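Local structure of regulator of nonsense transcripts 2 (Homo sapiens, 4CEK) at residues I22-V28 against A138-M143; L241-F245 against Q280-K284; F245-E251 against M288-Y294. The protein takes part in nonsense-mediated mRNA decay, in which its second MIF4G domain, an all-helical repeat-like module, probably serves as a structural scaffold. All coordinates share one frame; numbering follows the deposited sequence.

Interactions 2 and 3 are neighbours, with centres about 9 Å apart, whereas interaction 1 lies on the opposite side of the chain's centre, its nearest atoms about 30 Å from either. Interaction 2 is the buried one: helix 231-243 and its exit loop pack on helix 268-287 through leucine, methionine, phenylalanine and the aliphatic part of a lysine. Interaction 3, only partly buried, shares Phe245 with it and joins the start of helix 247-266 to the loop and first turn of helix 292-305, adding a salt bridge and an aromatic stack. Interaction 1, also partly buried, lays a loop against helix 131-144 through apolar and sulfur-bearing groups; like interaction 2, it has no hydrogen bond across.

Interaction 1. Residues I22-V28 against A138-M143; sequences IDLKAFV and AMDFCM
Met139 is gripped along its length by three side chains of the loop 22-28, which lies along helix 131-144. Its CB carries CG on the side anti to the carbonyl carbon (chi1 -77°). There CG meets two partners of the loop, 3.7 Å from Leu24 CD2 and 3.9 Å from Phe27 CE2, so that Met139 CG lies at the edge of the phenyl ring, near its plane. The turn about the CG-SD bond (chi3 -66°) bends the chain, and the terminal CE reaches Ile22 CD1 at 4.2 Å, the two side chains crossing at about a right angle. The Phe27 ring, although poorly ordered, is also met over a face. Met143 SD stands 4.2 Å from the ring centroid and 9° off the normal, a Met-aromatic contact. Leu24 uses its other methyl on the helix, with CD1 3.8 Å from Cys142 SG. Within the loop, Asp23 OD1 accepts from the backbone N of Lys25, forming an Asx turn. This is apolar packing of an irregular N-terminal segment on helix 131-144, with Leu24 also touching Thr178 and Leu179 of helix 169-179, in the all-helical MIF4G fold.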
loop_
_atom_site.group_PDB
_atom_site.type_symbol
_atom_site.label_atom_id
_atom_site.label_comp_id
_atom_site.label_asym_id
_atom_site.label_seq_id
_atom_site.Cartn_x
_atom_site.Cartn_y
_atom_site.Cartn_z
ATOM N N ILE A 22 -5.086 -16.273 -7.332
ATOM C CA ILE A 22 -5.760 -17.529 -7.075
ATOM C C ILE A 22 -7.223 -17.226 -6.771
ATOM O O ILE A 22 -7.535 -16.309 -6.003
ATOM C CB ILE A 22 -5.116 -18.331 -5.933
ATOM C CG1 ILE A 22 -3.764 -18.899 -6.378
ATOM C CG2 ILE A 22 -6.015 -19.497 -5.526
ATOM C CD1 ILE A 22 -3.496 -20.298 -5.857
ATOM N N ASP A 23 -8.107 -17.980 -7.420
ATOM C CA ASP A 23 -9.550 -17.866 -7.231
ATOM C C ASP A 23 -9.951 -18.635 -5.970
ATOM O O ASP A 23 -10.241 -19.828 -6.012
ATOM C CB ASP A 23 -10.269 -18.412 -8.466
ATOM C CG ASP A 23 -11.773 -18.271 -8.386
ATOM O OD1 ASP A 23 -12.294 -17.598 -7.465
ATOM O OD2 ASP A 23 -12.450 -18.848 -9.261
ATOM N N LEU A 24 -9.946 -17.951 -4.838
ATOM C CA LEU A 24 -10.340 -18.578 -3.607
ATOM C C LEU A 24 -11.834 -18.828 -3.527
ATOM O O LEU A 24 -12.239 -19.666 -2.735
ATOM C CB LEU A 24 -9.931 -17.755 -2.397
ATOM C CG LEU A 24 -8.458 -17.482 -2.170
ATOM C CD1 LEU A 24 -8.364 -16.899 -0.779
ATOM C CD2 LEU A 24 -7.571 -18.704 -2.310
ATOM N N LYS A 25 -12.664 -18.139 -4.313
ATOM C CA LYS A 25 -14.121 -18.257 -4.108
ATOM C C LYS A 25 -14.629 -19.666 -4.425
ATOM O O LYS A 25 -15.718 -20.044 -3.999
ATOM C CB LYS A 25 -14.937 -17.189 -4.866
ATOM C CG LYS A 25 -16.093 -16.637 -4.020
ATOM C CD LYS A 25 -17.280 -16.116 -4.822
ATOM C CE LYS A 25 -18.474 -15.835 -3.907
ATOM N NZ LYS A 25 -19.785 -15.795 -4.626
ATOM N N ALA A 26 -13.826 -20.450 -5.140
ATOM C CA ALA A 26 -14.114 -21.862 -5.332
ATOM C C ALA A 26 -14.290 -22.652 -3.998
ATOM O O ALA A 26 -14.931 -23.711 -3.998
ATOM C CB ALA A 26 -13.028 -22.492 -6.207
ATOM N N PHE A 27 -13.746 -22.142 -2.881
ATOM C CA PHE A 27 -13.730 -22.865 -1.573
ATOM C C PHE A 27 -15.032 -22.831 -0.761
ATOM O O PHE A 27 -15.976 -22.118 -1.111
ATOM C CB PHE A 27 -12.605 -22.334 -0.656
ATOM C CG PHE A 27 -11.233 -22.863 -0.976
ATOM C CD1 PHE A 27 -11.030 -24.193 -1.341
ATOM C CD2 PHE A 27 -10.125 -22.033 -0.859
ATOM C CE1 PHE A 27 -9.755 -24.665 -1.619
ATOM C CE2 PHE A 27 -8.851 -22.501 -1.130
ATOM C CZ PHE A 27 -8.664 -23.818 -1.511
ATOM N N VAL A 28 -15.041 -23.610 0.331
ATOM C CA VAL A 28 -16.145 -23.683 1.314
ATOM C C VAL A 28 -16.593 -22.297 1.816
ATOM O O VAL A 28 -15.743 -21.450 2.105
ATOM C CB VAL A 28 -15.714 -24.473 2.585
ATOM C CG1 VAL A 28 -16.924 -24.808 3.453
ATOM C CG2 VAL A 28 -14.941 -25.737 2.231
ATOM N N ALA A 138 -2.696 -17.148 2.008
ATOM C CA ALA A 138 -4.083 -16.835 1.749
ATOM C C ALA A 138 -4.987 -18.075 1.848
ATOM O O ALA A 138 -6.086 -17.995 2.398
ATOM C CB ALA A 138 -4.234 -16.188 0.381
ATOM N N MET A 139 -4.557 -19.209 1.302
ATOM C CA MET A 139 -5.382 -20.429 1.365
ATOM C C MET A 139 -5.480 -20.897 2.808
ATOM O O MET A 139 -6.565 -21.206 3.303
ATOM C CB MET A 139 -4.836 -21.514 0.442
ATOM C CG MET A 139 -5.156 -21.269 -1.031
ATOM S SD MET A 139 -4.415 -22.386 -2.269
ATOM C CE MET A 139 -2.671 -22.023 -2.133
ATOM N N ASP A 140 -4.348 -20.883 3.500
ATOM C CA ASP A 140 -4.288 -21.282 4.902
ATOM C C ASP A 140 -5.225 -20.438 5.773
ATOM O O ASP A 140 -5.969 -20.963 6.601
ATOM C CB ASP A 140 -2.828 -21.194 5.397
ATOM C CG ASP A 140 -2.642 -21.692 6.810
ATOM O OD1 ASP A 140 -3.543 -22.395 7.320
ATOM O OD2 ASP A 140 -1.578 -21.397 7.422
ATOM N N PHE A 141 -5.185 -19.124 5.594
ATOM C CA PHE A 141 -6.010 -18.221 6.399
ATOM C C PHE A 141 -7.493 -18.423 6.080
ATOM O O PHE A 141 -8.337 -18.501 6.962
ATOM C CB PHE A 141 -5.621 -16.760 6.134
ATOM C CG PHE A 141 -6.311 -15.808 7.029
ATOM C CD1 PHE A 141 -7.549 -15.327 6.694
ATOM C CD2 PHE A 141 -5.767 -15.469 8.255
ATOM C CE1 PHE A 141 -8.241 -14.476 7.553
ATOM C CE2 PHE A 141 -6.452 -14.626 9.122
ATOM C CZ PHE A 141 -7.694 -14.119 8.755
ATOM N N CYS A 142 -7.790 -18.510 4.799
ATOM C CA CYS A 142 -9.159 -18.589 4.321
ATOM C C CYS A 142 -9.877 -19.890 4.772
ATOM O O CYS A 142 -11.101 -19.932 4.862
ATOM C CB CYS A 142 -9.149 -18.470 2.794
ATOM S SG CYS A 142 -10.667 -17.845 2.081
ATOM N N MET A 143 -9.105 -20.926 5.081
ATOM C CA MET A 143 -9.643 -22.246 5.361
ATOM C C MET A 143 -9.602 -22.673 6.817
ATOM O O MET A 143 -10.386 -23.530 7.204
ATOM C CB MET A 143 -8.876 -23.285 4.556
ATOM C CG MET A 143 -9.292 -23.339 3.100
ATOM S SD MET A 143 -9.556 -25.038 2.604
ATOM C CE MET A 143 -10.800 -25.601 3.782
#

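Interaction 2. Residues L241-F245 against Q280-K284; sequences LLSDF and QMMRK
Leu242 and Met281 meet through matching first torsions: each places CG anti to its own carbonyl carbon, with chi1 of -61° in Leu242 and -66° in Met281, and the two side chains cross at about a right angle. The contact belongs to the stack of helices that makes up the MIF4G fold. Here helix 231-243 packs against helix 268-287, although the whole of helix 247-266 lies between them in the chain. The fork of Leu242 straddles one methylene, as Met281 CG is 3.5 Å from Leu242 CD2 and 3.6 Å from Leu242 CD1. Farther out, the bend of Met281 at chi3 (58°) turns its methyl toward the aromatic ring, where Met281 CE lies 4.1 Å from Phe245 CZ, at the ring edge and near its plane. Both Met281 and Phe245 also touch Val298 of helix 292-305, and Met281 reaches Leu257 of helix 247-266, so apolar groups from several helices converge on this point.

Lys284 enters from the next turn of helix 268-287 and contributes its aliphatic part. Its CD approaches the phenyl group obliquely, 3.7 Å from Phe245 CD2, while the Phe245 ring has Leu241 O at its edge and in its plane. No hydrogen bond spans the two segments; Leu242, Phe245, Met281 and Lys284 supply nearly all of the 292 Å² buried between them. At the end of the lysine, Lys284 CE lies 3.3 Å from Leu242 O, and the bend at chi4 leaves Lys284 NZ farther from that carbonyl oxygen, at 3.7 Å.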
loop_
_atom_site.group_PDB
_atom_site.type_symbol
_atom_site.label_atom_id
_atom_site.label_comp_id
_atom_site.label_asym_id
_atom_site.label_seq_id
_atom_site.Cartn_x
_atom_site.Cartn_y
_atom_site.Cartn_z
ATOM N N LEU A 241 -1.145 16.299 -2.503
ATOM C CA LEU A 241 0.265 16.574 -2.355
ATOM C C LEU A 241 0.659 17.767 -3.281
ATOM O O LEU A 241 1.485 18.541 -2.913
ATOM C CB LEU A 241 1.068 15.319 -2.688
ATOM C CG LEU A 241 0.997 14.130 -1.723
ATOM C CD1 LEU A 241 1.736 12.947 -2.287
ATOM C CD2 LEU A 241 1.561 14.470 -0.332
ATOM N N LEU A 242 0.066 17.909 -4.469
ATOM C CA LEU A 242 0.390 19.024 -5.339
ATOM C C LEU A 242 -0.189 20.381 -4.885
ATOM O O LEU A 242 0.171 21.400 -5.445
ATOM C CB LEU A 242 -0.049 18.769 -6.778
ATOM C CG LEU A 242 0.571 17.585 -7.505
ATOM C CD1 LEU A 242 0.481 17.804 -9.007
ATOM C CD2 LEU A 242 2.007 17.332 -7.106
ATOM N N SER A 243 -1.064 20.408 -3.887
ATOM C CA SER A 243 -1.681 21.665 -3.463
ATOM C C SER A 243 -0.771 22.440 -2.537
ATOM O O SER A 243 -0.773 23.657 -2.556
ATOM C CB SER A 243 -3.023 21.401 -2.782
ATOM O OG SER A 243 -3.937 20.825 -3.699
ATOM N N ASP A 244 -0.025 21.731 -1.700
ATOM C CA ASP A 244 1.014 22.341 -0.889
ATOM C C ASP A 244 2.316 21.608 -1.241
ATOM O O ASP A 244 2.771 20.701 -0.537
ATOM C CB ASP A 244 0.672 22.260 0.607
ATOM C CG ASP A 244 1.803 22.776 1.506
ATOM O OD1 ASP A 244 2.486 23.765 1.133
ATOM O OD2 ASP A 244 2.014 22.175 2.587
ATOM N N PHE A 245 2.921 22.048 -2.337
ATOM C CA PHE A 245 4.067 21.375 -2.938
ATOM C C PHE A 245 5.393 21.746 -2.268
ATOM O O PHE A 245 6.220 22.456 -2.829
ATOM C CB PHE A 245 4.085 21.693 -4.440
ATOM C CG PHE A 245 4.678 20.614 -5.293
ATOM C CD1 PHE A 245 4.293 19.287 -5.140
ATOM C CD2 PHE A 245 5.594 20.931 -6.283
ATOM C CE1 PHE A 245 4.829 18.299 -5.943
ATOM C CE2 PHE A 245 6.120 19.950 -7.094
ATOM C CZ PHE A 245 5.738 18.635 -6.927
ATOM N N GLN A 280 1.521 19.450 -14.417
ATOM C CA GLN A 280 1.492 20.486 -13.363
ATOM C C GLN A 280 2.687 20.427 -12.424
ATOM O O GLN A 280 3.106 21.457 -11.884
ATOM C CB GLN A 280 0.246 20.396 -12.497
ATOM C CG GLN A 280 -1.050 20.760 -13.196
ATOM C CD GLN A 280 -2.258 20.521 -12.292
ATOM O OE1 GLN A 280 -2.129 20.487 -11.057
ATOM N NE2 GLN A 280 -3.430 20.344 -12.902
ATOM N N MET A 281 3.212 19.226 -12.171
ATOM C CA MET A 281 4.427 19.096 -11.335
ATOM C C MET A 281 5.633 19.685 -12.036
ATOM O O MET A 281 6.403 20.362 -11.407
ATOM C CB MET A 281 4.756 17.668 -11.027
ATOM C CG MET A 281 3.759 16.970 -10.162
ATOM S SD MET A 281 4.191 15.216 -9.944
ATOM C CE MET A 281 5.829 15.262 -9.216
ATOM N N MET A 282 5.782 19.399 -13.330
ATOM C CA MET A 282 6.867 19.945 -14.140
ATOM C C MET A 282 6.756 21.461 -14.264
ATOM O O MET A 282 7.729 22.177 -14.005
ATOM C CB MET A 282 6.899 19.297 -15.510
ATOM C CG MET A 282 7.456 17.885 -15.446
ATOM S SD MET A 282 9.211 17.708 -15.012
ATOM C CE MET A 282 9.858 17.642 -16.688
ATOM N N ARG A 283 5.564 21.956 -14.585
ATOM C CA ARG A 283 5.339 23.407 -14.558
ATOM C C ARG A 283 5.727 24.035 -13.213
ATOM O O ARG A 283 6.308 25.114 -13.188
ATOM C CB ARG A 283 3.895 23.757 -14.946
ATOM C CG ARG A 283 3.601 23.541 -16.429
ATOM C CD ARG A 283 2.176 23.955 -16.794
ATOM N NE ARG A 283 2.032 24.345 -18.205
ATOM C CZ ARG A 283 1.833 23.504 -19.228
ATOM N NH1 ARG A 283 1.769 22.185 -19.038
ATOM N NH2 ARG A 283 1.702 23.987 -20.467
ATOM N N LYS A 284 5.453 23.343 -12.108
ATOM C CA LYS A 284 5.717 23.871 -10.757
ATOM C C LYS A 284 7.172 23.869 -10.334
ATOM O O LYS A 284 7.533 24.674 -9.515
ATOM C CB LYS A 284 4.973 23.044 -9.699
ATOM C CG LYS A 284 3.509 23.389 -9.462
ATOM C CD LYS A 284 2.984 22.658 -8.221
ATOM C CE LYS A 284 1.467 22.683 -8.136
ATOM N NZ LYS A 284 0.936 24.049 -7.853
#

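Interaction 3. Residues F245-E251 against M288-Y294; sequences FSHHHIE and MHLDARY
Glu251 OE2 draws two donors from the first turn of helix 292-305. Tyr294 OH gives it a hydrogen bond of 3.2 Å, arriving 39° out of the carboxylate plane, and Arg293 NH2 forms a salt bridge to the same OE2 at 3.4 Å, weak as a hydrogen bond, with the guanidinium nearly perpendicular to the carboxylate. Arg293 NH1 also donates weakly to Tyr294 OH, closing a small polar network.

Next to it, the Tyr294 ring stacks face to face on the imidazole of His247, with ring centroids 4.0 Å apart and planes inclined at 28°. Tyr294 CE2 stands over the centre of the histidine ring. At the tyrosine's edge lies Ile250, its CG2 3.7 Å from Tyr294 CD1. Ile250 and Leu290 reach toward each other tip to tip, Ile250 CD1 to Leu290 CD2 at 3.8 Å. Met288, its CG anti to the backbone N (chi1 -172°) and its chain extended, delivers CE to 3.3 Å from Phe245 O. Asp291 is the N-cap of helix 292-305.

The contact mixes polar and apolar grip: Tyr294 offers its hydroxyl to Glu251, a face to His247 and an edge to Ile250. With both Arg293 and Tyr294 OH at its carboxylate, Glu251 would be expected to favour its ionised form, and its charge would probably polarise the tyrosine hydroxyl.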
loop_
_atom_site.group_PDB
_atom_site.type_symbol
_atom_site.label_atom_id
_atom_site.label_comp_id
_atom_site.label_asym_id
_atom_site.label_seq_id
_atom_site.Cartn_x
_atom_site.Cartn_y
_atom_site.Cartn_z
ATOM N N PHE A 245 2.921 22.048 -2.337
ATOM C CA PHE A 245 4.067 21.375 -2.938
ATOM C C PHE A 245 5.393 21.746 -2.268
ATOM O O PHE A 245 6.220 22.456 -2.829
ATOM C CB PHE A 245 4.085 21.693 -4.440
ATOM C CG PHE A 245 4.678 20.614 -5.293
ATOM C CD1 PHE A 245 4.293 19.287 -5.140
ATOM C CD2 PHE A 245 5.594 20.931 -6.283
ATOM C CE1 PHE A 245 4.829 18.299 -5.943
ATOM C CE2 PHE A 245 6.120 19.950 -7.094
ATOM C CZ PHE A 245 5.738 18.635 -6.927
ATOM N N SER A 246 5.588 21.196 -1.076
ATOM C CA SER A 246 6.665 21.511 -0.179
ATOM C C SER A 246 7.583 20.308 -0.073
ATOM O O SER A 246 7.334 19.291 -0.691
ATOM C CB SER A 246 6.058 21.737 1.194
ATOM O OG SER A 246 5.729 20.467 1.759
ATOM N N HIS A 247 8.602 20.379 0.771
ATOM C CA HIS A 247 9.622 19.367 0.760
ATOM C C HIS A 247 9.143 17.960 1.016
ATOM O O HIS A 247 9.431 17.076 0.209
ATOM C CB HIS A 247 10.779 19.752 1.681
ATOM C CG HIS A 247 11.703 20.815 1.092
ATOM N ND1 HIS A 247 11.328 21.625 0.060
ATOM C CD2 HIS A 247 12.995 21.208 1.452
ATOM C CE1 HIS A 247 12.334 22.473 -0.229
ATOM N NE2 HIS A 247 13.355 22.219 0.623
ATOM N N HIS A 248 8.428 17.707 2.112
ATOM C CA HIS A 248 7.983 16.331 2.380
ATOM C C HIS A 248 6.922 15.882 1.386
ATOM O O HIS A 248 6.925 14.746 0.964
ATOM C CB HIS A 248 7.591 16.116 3.851
ATOM C CG HIS A 248 8.780 15.757 4.763
ATOM N ND1 HIS A 248 8.626 15.222 6.000
ATOM C CD2 HIS A 248 10.169 15.860 4.558
ATOM C CE1 HIS A 248 9.842 15.016 6.562
ATOM N NE2 HIS A 248 10.781 15.395 5.678
ATOM N N HIS A 249 6.074 16.779 0.925
ATOM C CA HIS A 249 5.030 16.405 -0.001
ATOM C C HIS A 249 5.513 16.043 -1.382
ATOM O O HIS A 249 4.843 15.245 -2.087
ATOM C CB HIS A 249 3.984 17.497 -0.113
ATOM C CG HIS A 249 3.277 17.779 1.179
ATOM N ND1 HIS A 249 2.340 18.748 1.299
ATOM C CD2 HIS A 249 3.403 17.184 2.439
ATOM C CE1 HIS A 249 1.896 18.780 2.571
ATOM N NE2 HIS A 249 2.548 17.813 3.268
ATOM N N ILE A 250 6.625 16.660 -1.798
ATOM C CA ILE A 250 7.255 16.415 -3.093
ATOM C C ILE A 250 7.808 15.003 -3.055
ATOM O O ILE A 250 7.594 14.261 -4.015
ATOM C CB ILE A 250 8.412 17.418 -3.425
ATOM C CG1 ILE A 250 7.899 18.837 -3.740
ATOM C CG2 ILE A 250 9.177 16.966 -4.644
ATOM C CD1 ILE A 250 8.967 19.926 -3.583
ATOM N N GLU A 251 8.479 14.604 -1.965
ATOM C CA GLU A 251 9.039 13.246 -1.909
ATOM C C GLU A 251 7.966 12.165 -1.856
ATOM O O GLU A 251 8.043 11.163 -2.578
ATOM C CB GLU A 251 9.988 13.035 -0.763
ATOM C CG GLU A 251 10.923 14.181 -0.496
ATOM C CD GLU A 251 12.085 13.786 0.399
ATOM O OE1 GLU A 251 12.605 12.634 0.216
ATOM O OE2 GLU A 251 12.458 14.636 1.270
ATOM N N MET A 288 7.934 27.647 -9.164
ATOM C CA MET A 288 7.844 27.767 -7.694
ATOM C C MET A 288 9.232 27.824 -7.020
ATOM O O MET A 288 9.349 27.824 -5.779
ATOM C CB MET A 288 7.076 26.539 -7.205
ATOM C CG MET A 288 6.678 26.490 -5.751
ATOM S SD MET A 288 5.406 25.228 -5.525
ATOM C CE MET A 288 5.043 25.442 -3.769
ATOM N N HIS A 289 10.278 27.874 -7.849
ATOM C CA HIS A 289 11.681 27.832 -7.390
ATOM C C HIS A 289 11.950 26.952 -6.184
ATOM O O HIS A 289 12.242 27.420 -5.068
ATOM C CB HIS A 289 12.249 29.252 -7.231
ATOM C CG HIS A 289 12.925 29.763 -8.487
ATOM N ND1 HIS A 289 14.267 29.813 -8.619
ATOM C CD2 HIS A 289 12.392 30.198 -9.703
ATOM C CE1 HIS A 289 14.580 30.281 -9.845
ATOM N NE2 HIS A 289 13.432 30.513 -10.509
ATOM N N LEU A 290 11.843 25.648 -6.439
ATOM C CA LEU A 290 12.259 24.619 -5.499
ATOM C C LEU A 290 13.773 24.603 -5.541
ATOM O O LEU A 290 14.370 24.973 -6.574
ATOM C CB LEU A 290 11.754 23.233 -5.923
ATOM C CG LEU A 290 10.314 23.060 -6.401
ATOM C CD1 LEU A 290 10.116 21.685 -7.011
ATOM C CD2 LEU A 290 9.365 23.273 -5.230
ATOM N N ASP A 291 14.404 24.169 -4.452
ATOM C CA ASP A 291 15.845 23.991 -4.513
ATOM C C ASP A 291 16.186 22.797 -5.404
ATOM O O ASP A 291 15.363 21.916 -5.602
ATOM C CB ASP A 291 16.499 23.915 -3.128
ATOM C CG ASP A 291 16.051 22.747 -2.331
ATOM O OD1 ASP A 291 16.691 21.678 -2.449
ATOM O OD2 ASP A 291 15.090 22.931 -1.556
ATOM N N ALA A 292 17.391 22.829 -5.961
ATOM C CA ALA A 292 17.874 21.894 -6.985
ATOM C C ALA A 292 17.544 20.421 -6.735
ATOM O O ALA A 292 17.216 19.696 -7.668
ATOM C CB ALA A 292 19.392 22.039 -7.120
ATOM N N ARG A 293 17.659 19.980 -5.489
ATOM C CA ARG A 293 17.458 18.565 -5.160
ATOM C C ARG A 293 16.031 18.089 -5.502
ATOM O O ARG A 293 15.820 16.959 -5.927
ATOM C CB ARG A 293 17.809 18.300 -3.686
ATOM C CG ARG A 293 17.468 16.880 -3.247
ATOM C CD ARG A 293 18.114 16.449 -1.925
ATOM N NE ARG A 293 17.296 15.413 -1.266
ATOM C CZ ARG A 293 16.284 15.649 -0.419
ATOM N NH1 ARG A 293 15.944 16.897 -0.080
ATOM N NH2 ARG A 293 15.604 14.626 0.092
ATOM N N TYR A 294 15.059 18.969 -5.342
ATOM C CA TYR A 294 13.675 18.599 -5.557
ATOM C C TYR A 294 13.287 18.856 -6.990
ATOM O O TYR A 294 12.369 18.231 -7.512
ATOM C CB TYR A 294 12.755 19.377 -4.600
ATOM C CG TYR A 294 12.883 18.948 -3.161
ATOM C CD1 TYR A 294 12.108 17.926 -2.659
ATOM C CD2 TYR A 294 13.795 19.542 -2.315
ATOM C CE1 TYR A 294 12.214 17.509 -1.346
ATOM C CE2 TYR A 294 13.927 19.124 -1.001
ATOM C CZ TYR A 294 13.110 18.115 -0.518
ATOM O OH TYR A 294 13.206 17.694 0.796
#